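Local coordinates for 1,4-dihydroxy-2-naphthoyl-CoA hydrolase (Prochlorococcus marinus, PDB 2HX5), which probably hydrolyses 1,4-dihydroxy-2-naphthoyl-CoA to 1,4-dihydroxy-2-naphthoate and free CoA, a step in making phylloquinone (vitamin K1), at residues H35-E40 with V102-R107; F31-E36 with D84-E89. All blocks are in the same frame, centred on the assembly; numbering follows the deposited sequence.

Contact 1 (H35-E40 with V102-R107)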
loop_
_atom_site.group_PDB
_atom_site.type_symbol
_atom_site.label_atom_id
_atom_site.label_comp_id
_atom_site.label_asym_id
_atom_site.label_seq_id
_atom_site.Cartn_x
_atom_site.Cartn_y
_atom_site.Cartn_z
ATOM N N HIS A 35 -7.330 3.070 -10.502
ATOM C CA HIS A 35 -6.964 4.467 -10.477
ATOM C C HIS A 35 -5.742 4.716 -11.345
ATOM O O HIS A 35 -5.672 5.664 -12.151
ATOM C CB HIS A 35 -6.762 4.953 -9.052
ATOM C CG HIS A 35 -6.699 6.450 -8.875
ATOM N ND1 HIS A 35 -5.668 7.242 -9.353
ATOM C CD2 HIS A 35 -7.537 7.276 -8.206
ATOM C CE1 HIS A 35 -5.891 8.494 -8.956
ATOM N NE2 HIS A 35 -7.033 8.543 -8.306
ATOM N N GLU A 36 -4.744 3.838 -11.199
ATOM C CA GLU A 36 -3.550 4.001 -12.039
ATOM C C GLU A 36 -3.855 3.846 -13.521
ATOM O O GLU A 36 -3.281 4.545 -14.348
ATOM C CB GLU A 36 -2.482 2.976 -11.668
ATOM C CG GLU A 36 -1.904 3.127 -10.284
ATOM C CD GLU A 36 -0.739 2.209 -9.928
ATOM O OE1 GLU A 36 -0.369 1.410 -10.806
ATOM O OE2 GLU A 36 -0.214 2.345 -8.803
ATOM N N SER A 37 -4.761 2.940 -13.893
ATOM C CA SER A 37 -5.123 2.804 -15.317
ATOM C C SER A 37 -5.881 4.003 -15.854
ATOM O O SER A 37 -5.786 4.330 -17.030
ATOM C CB SER A 37 -5.899 1.516 -15.593
ATOM O OG SER A 37 -7.264 1.605 -15.203
ATOM N N TRP A 38 -6.667 4.645 -14.994
ATOM C CA TRP A 38 -7.355 5.877 -15.354
ATOM C C TRP A 38 -6.307 6.984 -15.644
ATOM O O TRP A 38 -6.352 7.668 -16.665
ATOM C CB TRP A 38 -8.310 6.288 -14.244
ATOM C CG TRP A 38 -8.874 7.683 -14.408
ATOM C CD1 TRP A 38 -9.561 8.156 -15.461
ATOM C CD2 TRP A 38 -8.804 8.737 -13.451
ATOM N NE1 TRP A 38 -9.951 9.459 -15.232
ATOM C CE2 TRP A 38 -9.490 9.847 -13.998
ATOM C CE3 TRP A 38 -8.242 8.855 -12.176
ATOM C CZ2 TRP A 38 -9.581 11.103 -13.316
ATOM C CZ3 TRP A 38 -8.395 10.043 -11.494
ATOM C CH2 TRP A 38 -9.038 11.155 -12.070
ATOM N N GLU A 39 -5.320 7.116 -14.747
ATOM C CA GLU A 39 -4.232 8.068 -14.991
ATOM C C GLU A 39 -3.518 7.735 -16.300
ATOM O O GLU A 39 -3.191 8.619 -17.089
ATOM C CB GLU A 39 -3.238 8.035 -13.819
ATOM C CG GLU A 39 -3.832 8.453 -12.496
ATOM C CD GLU A 39 -2.877 8.224 -11.332
ATOM O OE1 GLU A 39 -1.860 8.967 -11.250
ATOM O OE2 GLU A 39 -3.175 7.299 -10.540
ATOM N N GLU A 40 -3.198 6.453 -16.514
ATOM C CA GLU A 40 -2.551 5.992 -17.766
ATOM C C GLU A 40 -3.370 6.320 -18.997
ATOM O O GLU A 40 -2.826 6.727 -20.045
ATOM C CB GLU A 40 -2.267 4.484 -17.742
ATOM C CG GLU A 40 -1.387 4.060 -18.851
ATOM C CD GLU A 40 -1.083 2.568 -18.837
ATOM O OE1 GLU A 40 -1.476 1.865 -17.886
ATOM O OE2 GLU A 40 -0.470 2.084 -19.829
ATOM N N VAL A 102 -16.090 5.616 -14.348
ATOM C CA VAL A 102 -15.313 4.730 -15.176
ATOM C C VAL A 102 -15.558 3.318 -14.708
ATOM O O VAL A 102 -15.419 3.049 -13.529
ATOM C CB VAL A 102 -13.798 5.054 -15.164
ATOM C CG1 VAL A 102 -13.102 4.213 -16.180
ATOM C CG2 VAL A 102 -13.559 6.584 -15.385
ATOM N N HIS A 103 -15.869 2.454 -15.665
ATOM C CA HIS A 103 -15.993 1.026 -15.453
ATOM C C HIS A 103 -14.695 0.371 -15.935
ATOM O O HIS A 103 -14.159 0.731 -17.011
ATOM C CB HIS A 103 -17.210 0.466 -16.196
ATOM C CG HIS A 103 -17.455 -0.984 -15.979
ATOM N ND1 HIS A 103 -16.910 -1.925 -16.819
ATOM C CD2 HIS A 103 -18.242 -1.655 -15.089
ATOM C CE1 HIS A 103 -17.342 -3.124 -16.456
ATOM N NE2 HIS A 103 -18.149 -2.984 -15.404
ATOM N N PHE A 104 -14.187 -0.603 -15.175
ATOM C CA PHE A 104 -12.950 -1.267 -15.449
ATOM C C PHE A 104 -13.240 -2.744 -15.510
ATOM O O PHE A 104 -13.763 -3.323 -14.539
ATOM C CB PHE A 104 -11.971 -1.014 -14.301
ATOM C CG PHE A 104 -11.685 0.448 -14.024
ATOM C CD1 PHE A 104 -12.497 1.216 -13.220
ATOM C CD2 PHE A 104 -10.570 1.052 -14.612
ATOM C CE1 PHE A 104 -12.225 2.548 -12.968
ATOM C CE2 PHE A 104 -10.304 2.359 -14.345
ATOM C CZ PHE A 104 -11.130 3.108 -13.515
ATOM N N GLU A 105 -12.867 -3.404 -16.601
ATOM C CA GLU A 105 -13.016 -4.860 -16.707
ATOM C C GLU A 105 -11.617 -5.496 -16.801
ATOM O O GLU A 105 -10.806 -5.046 -17.633
ATOM C CB GLU A 105 -13.822 -5.165 -17.961
ATOM C CG GLU A 105 -14.033 -6.557 -18.236
ATOM C CD GLU A 105 -14.777 -6.757 -19.571
ATOM O OE1 GLU A 105 -15.839 -6.155 -19.750
ATOM O OE2 GLU A 105 -14.251 -7.474 -20.432
ATOM N N PHE A 106 -11.326 -6.498 -15.977
ATOM C CA PHE A 106 -10.015 -7.150 -15.937
ATOM C C PHE A 106 -10.153 -8.535 -16.473
ATOM O O PHE A 106 -10.972 -9.320 -15.931
ATOM C CB PHE A 106 -9.537 -7.261 -14.497
ATOM C CG PHE A 106 -9.219 -5.946 -13.860
ATOM C CD1 PHE A 106 -10.236 -5.183 -13.332
ATOM C CD2 PHE A 106 -7.896 -5.477 -13.758
ATOM C CE1 PHE A 106 -9.968 -3.963 -12.753
ATOM C CE2 PHE A 106 -7.611 -4.258 -13.146
ATOM C CZ PHE A 106 -8.655 -3.486 -12.655
ATOM N N ARG A 107 -9.421 -8.857 -17.548
ATOM C CA ARG A 107 -9.472 -10.188 -18.132
ATOM C C ARG A 107 -8.115 -10.866 -17.961
ATOM O O ARG A 107 -7.082 -10.212 -17.971
ATOM C CB ARG A 107 -9.818 -10.143 -19.630
ATOM C CG ARG A 107 -11.297 -9.978 -19.928
ATOM C CD ARG A 107 -11.636 -9.995 -21.429
ATOM N NE ARG A 107 -13.009 -9.524 -21.672
ATOM C CZ ARG A 107 -14.086 -10.294 -21.783
ATOM N NH1 ARG A 107 -13.994 -11.621 -21.749
ATOM N NH2 ARG A 107 -15.278 -9.720 -21.983
#
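Ser37 OG, in one of the two conformers modelled for it, meets the rim of the Phe104 ring, 3.2 Å from Phe104 CE2, and in that conformer it also donates a hydrogen bond back to Cys34 O one turn earlier in the helix. A chi1 of 78° makes both possible, holding the hydroxyl between the backbone N and the carbonyl carbon; because they hold for one conformer, both are tentative. The setting is the hot-dog fold, in which an antiparallel sheet wraps a central helix. Here helix 35-40 passes strand 102-107 at 110°, with the axes 10.1 Å apart. Trp38 CB reaches the same ring near its plane, 4.3 Å from Phe104 CZ, and Trp38 CD1 rests obliquely against Val102 CG2. Two residues back along the strand from Phe104, Val102 sends its other methyl, CG1, over one face of that ring, 3.5 Å above the plane. The phenyl group is thus bordered at its rim by the helix and covered on one face by its own strand. Trp38 also touches Leu67, Phe53 and His120, and its six-membered ring meets His35 edge to face, with Trp38 CE3 above the centre of the imidazole. His35 is fixed further by Glu39, whose OE1 bonds Phe16 N of the second subunit and a 2-ethoxyethanol probably from the crystallisation liquor. The other carboxylate oxygen, Glu39 OE2, accepts from His35 ND1 at 2.8 Å, lying nearly in the imidazole plane, though the bond leaves the carboxylate plane by 44°.

Contact 2 (F31-E36 with D84-E89)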
loop_
_atom_site.group_PDB
_atom_site.type_symbol
_atom_site.label_atom_id
_atom_site.label_comp_id
_atom_site.label_asym_id
_atom_site.label_seq_id
_atom_site.Cartn_x
_atom_site.Cartn_y
_atom_site.Cartn_z
ATOM N N PHE A 31 -8.431 -1.684 -6.737
ATOM C CA PHE A 31 -8.788 -0.258 -6.853
ATOM C C PHE A 31 -7.638 0.622 -7.183
ATOM O O PHE A 31 -7.763 1.604 -7.915
ATOM C CB PHE A 31 -9.476 0.181 -5.552
ATOM C CG PHE A 31 -10.830 -0.424 -5.331
ATOM C CD1 PHE A 31 -11.914 -0.062 -6.133
ATOM C CD2 PHE A 31 -11.003 -1.349 -4.341
ATOM C CE1 PHE A 31 -13.140 -0.628 -5.955
ATOM C CE2 PHE A 31 -12.239 -1.935 -4.161
ATOM C CZ PHE A 31 -13.314 -1.533 -4.959
ATOM N N ARG A 32 -6.477 0.305 -6.600
ATOM C CA ARG A 32 -5.255 1.008 -6.992
ATOM C C ARG A 32 -4.971 0.837 -8.493
ATOM O O ARG A 32 -4.642 1.757 -9.243
ATOM C CB ARG A 32 -4.014 0.529 -6.191
ATOM C CG ARG A 32 -2.739 1.190 -6.709
ATOM C CD ARG A 32 -1.603 0.833 -5.757
ATOM N NE ARG A 32 -1.219 -0.579 -5.853
ATOM C CZ ARG A 32 -0.411 -1.097 -6.764
ATOM N NH1 ARG A 32 0.131 -0.404 -7.749
ATOM N NH2 ARG A 32 -0.140 -2.382 -6.714
ATOM N N TRP A 33 -5.111 -0.395 -8.955
ATOM C CA TRP A 33 -4.903 -0.658 -10.383
ATOM C C TRP A 33 -5.872 0.137 -11.261
ATOM O O TRP A 33 -5.534 0.618 -12.357
ATOM C CB TRP A 33 -5.044 -2.138 -10.724
ATOM C CG TRP A 33 -4.045 -3.046 -10.011
ATOM C CD1 TRP A 33 -2.977 -2.691 -9.270
ATOM C CD2 TRP A 33 -4.142 -4.450 -9.918
ATOM N NE1 TRP A 33 -2.354 -3.808 -8.763
ATOM C CE2 TRP A 33 -3.054 -4.910 -9.139
ATOM C CE3 TRP A 33 -5.043 -5.382 -10.443
ATOM C CZ2 TRP A 33 -2.860 -6.265 -8.854
ATOM C CZ3 TRP A 33 -4.830 -6.708 -10.176
ATOM C CH2 TRP A 33 -3.747 -7.140 -9.390
ATOM N N CYS A 34 -7.122 0.231 -10.813
ATOM C CA CYS A 34 -8.091 1.046 -11.551
ATOM C C CYS A 34 -7.686 2.497 -11.641
ATOM O O CYS A 34 -7.612 3.093 -12.715
ATOM C CB CYS A 34 -9.444 0.960 -10.883
ATOM S SG CYS A 34 -10.334 -0.624 -10.987
ATOM N N HIS A 35 -7.330 3.070 -10.502
ATOM C CA HIS A 35 -6.964 4.467 -10.477
ATOM C C HIS A 35 -5.742 4.716 -11.345
ATOM O O HIS A 35 -5.672 5.664 -12.151
ATOM C CB HIS A 35 -6.762 4.953 -9.052
ATOM C CG HIS A 35 -6.699 6.450 -8.875
ATOM N ND1 HIS A 35 -5.668 7.242 -9.353
ATOM C CD2 HIS A 35 -7.537 7.276 -8.206
ATOM C CE1 HIS A 35 -5.891 8.494 -8.956
ATOM N NE2 HIS A 35 -7.033 8.543 -8.306
ATOM N N GLU A 36 -4.744 3.838 -11.199
ATOM C CA GLU A 36 -3.550 4.001 -12.039
ATOM C C GLU A 36 -3.855 3.846 -13.521
ATOM O O GLU A 36 -3.281 4.545 -14.348
ATOM C CB GLU A 36 -2.482 2.976 -11.668
ATOM C CG GLU A 36 -1.904 3.127 -10.284
ATOM C CD GLU A 36 -0.739 2.209 -9.928
ATOM O OE1 GLU A 36 -0.369 1.410 -10.806
ATOM O OE2 GLU A 36 -0.214 2.345 -8.803
ATOM N N ASP A 84 0.198 -12.962 -13.396
ATOM C CA ASP A 84 -0.907 -12.870 -14.370
ATOM C C ASP A 84 -0.777 -11.599 -15.196
ATOM O O ASP A 84 -0.502 -10.534 -14.647
ATOM C CB ASP A 84 -2.275 -12.890 -13.724
ATOM C CG ASP A 84 -2.754 -14.280 -13.292
ATOM O OD1 ASP A 84 -2.173 -15.322 -13.678
ATOM O OD2 ASP A 84 -3.751 -14.328 -12.544
ATOM N N ALA A 85 -0.944 -11.735 -16.527
ATOM C CA ALA A 85 -1.037 -10.625 -17.431
ATOM C C ALA A 85 -2.521 -10.293 -17.505
ATOM O O ALA A 85 -3.328 -11.134 -17.950
ATOM C CB ALA A 85 -0.517 -11.036 -18.830
ATOM N N LEU A 86 -2.890 -9.096 -17.087
ATOM C CA LEU A 86 -4.276 -8.687 -17.117
ATOM C C LEU A 86 -4.528 -7.665 -18.222
ATOM O O LEU A 86 -3.794 -6.653 -18.348
ATOM C CB LEU A 86 -4.696 -8.054 -15.781
ATOM C CG LEU A 86 -4.512 -8.917 -14.542
ATOM C CD1 LEU A 86 -4.957 -8.063 -13.332
ATOM C CD2 LEU A 86 -5.252 -10.232 -14.613
ATOM N N ALA A 87 -5.572 -7.905 -18.997
ATOM C CA ALA A 87 -6.034 -7.003 -20.045
ATOM C C ALA A 87 -7.109 -6.149 -19.379
ATOM O O ALA A 87 -8.044 -6.714 -18.796
ATOM C CB ALA A 87 -6.566 -7.835 -21.202
HETATM N N MSE A 88 -6.945 -4.845 -19.358
HETATM C CA MSE A 88 -7.863 -3.927 -18.706
HETATM C C MSE A 88 -8.613 -3.125 -19.747
HETATM O O MSE A 88 -8.018 -2.549 -20.628
HETATM C CB MSE A 88 -7.104 -2.979 -17.819
HETATM C CG MSE A 88 -6.378 -3.716 -16.650
HETATM SE SE MSE A 88 -5.467 -2.518 -15.461
HETATM C CE MSE A 88 -3.972 -2.003 -16.659
ATOM N N GLU A 89 -9.931 -3.142 -19.694
ATOM C CA GLU A 89 -10.717 -2.332 -20.596
ATOM C C GLU A 89 -11.488 -1.301 -19.804
ATOM O O GLU A 89 -12.201 -1.635 -18.850
ATOM C CB GLU A 89 -11.702 -3.189 -21.365
ATOM C CG GLU A 89 -12.600 -2.324 -22.247
ATOM C CD GLU A 89 -13.218 -3.053 -23.446
ATOM O OE1 GLU A 89 -13.065 -4.310 -23.552
ATOM O OE2 GLU A 89 -13.842 -2.319 -24.268
#
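The indole of Trp33 meets Leu86 CD1 obliquely at its six-membered ring, has Arg32 NH2 in its plane at the edge, and makes a cation-pi contact with Arg12. The guanidinium of Arg32 is turned so that Trp33 CD1 stands 3.8 Å above one of its faces, toward the rim, while Glu36 OE2 sits at its edge. The apolar centre is tight: Leu86 CD1 comes within 3.4 Å of Trp33 CZ3 and 3.9 Å of Trp33 CE3. Leu86 presents this methyl because CD1 extends anti to CA (chi2 178°), and the two side chains cross at about a right angle. This is the central helix of a hot-dog fold settling on the concave side of its sheet, near the start of strand 85-96, where Val14 also covers both Trp33 and Leu86. Two residues further along the strand, Met88, a selenomethionine, brings its SE atom to 4.4 Å from Trp33 O and packs on Leu10. Beside the indole the charges are paired: Arg32 NH1 gives Glu36 OE2 a salt bridge of 3.0 Å, a fairly straight bond at 156°, and Glu36 OE1 pairs with Arg12. Arg32 NH2 has Asp18 as well. These carboxylates probably ease the closeness of Arg32 NH1 to Arg32 NH1 of the second subunit. The Trp33 side chain lies about 11 Å from that of Asp20, the predicted active-site residue.

Overall arrangement
From the N terminus, the chain lays down edge strand 9-13 before entering helix 29-45, where both contacts start on overlapping segments that share His35 and Glu36. Contact 2 begins first and closes first, when strand 85-96 returns to the helix after 47 intervening residues. Contact 1 starts slightly later and closes 61 residues on, at strand 99-108, so the two loops cross instead of nesting. Their strands are consecutive, antiparallel neighbours: Arg107 N lies 2.8 Å from Ala87 O, probably hydrogen-bonded. Phe106 CE2, packed 3.6 Å from the SE atom of Met88, joins the two interfaces beneath one helix, and both contacts also touch the second subunit.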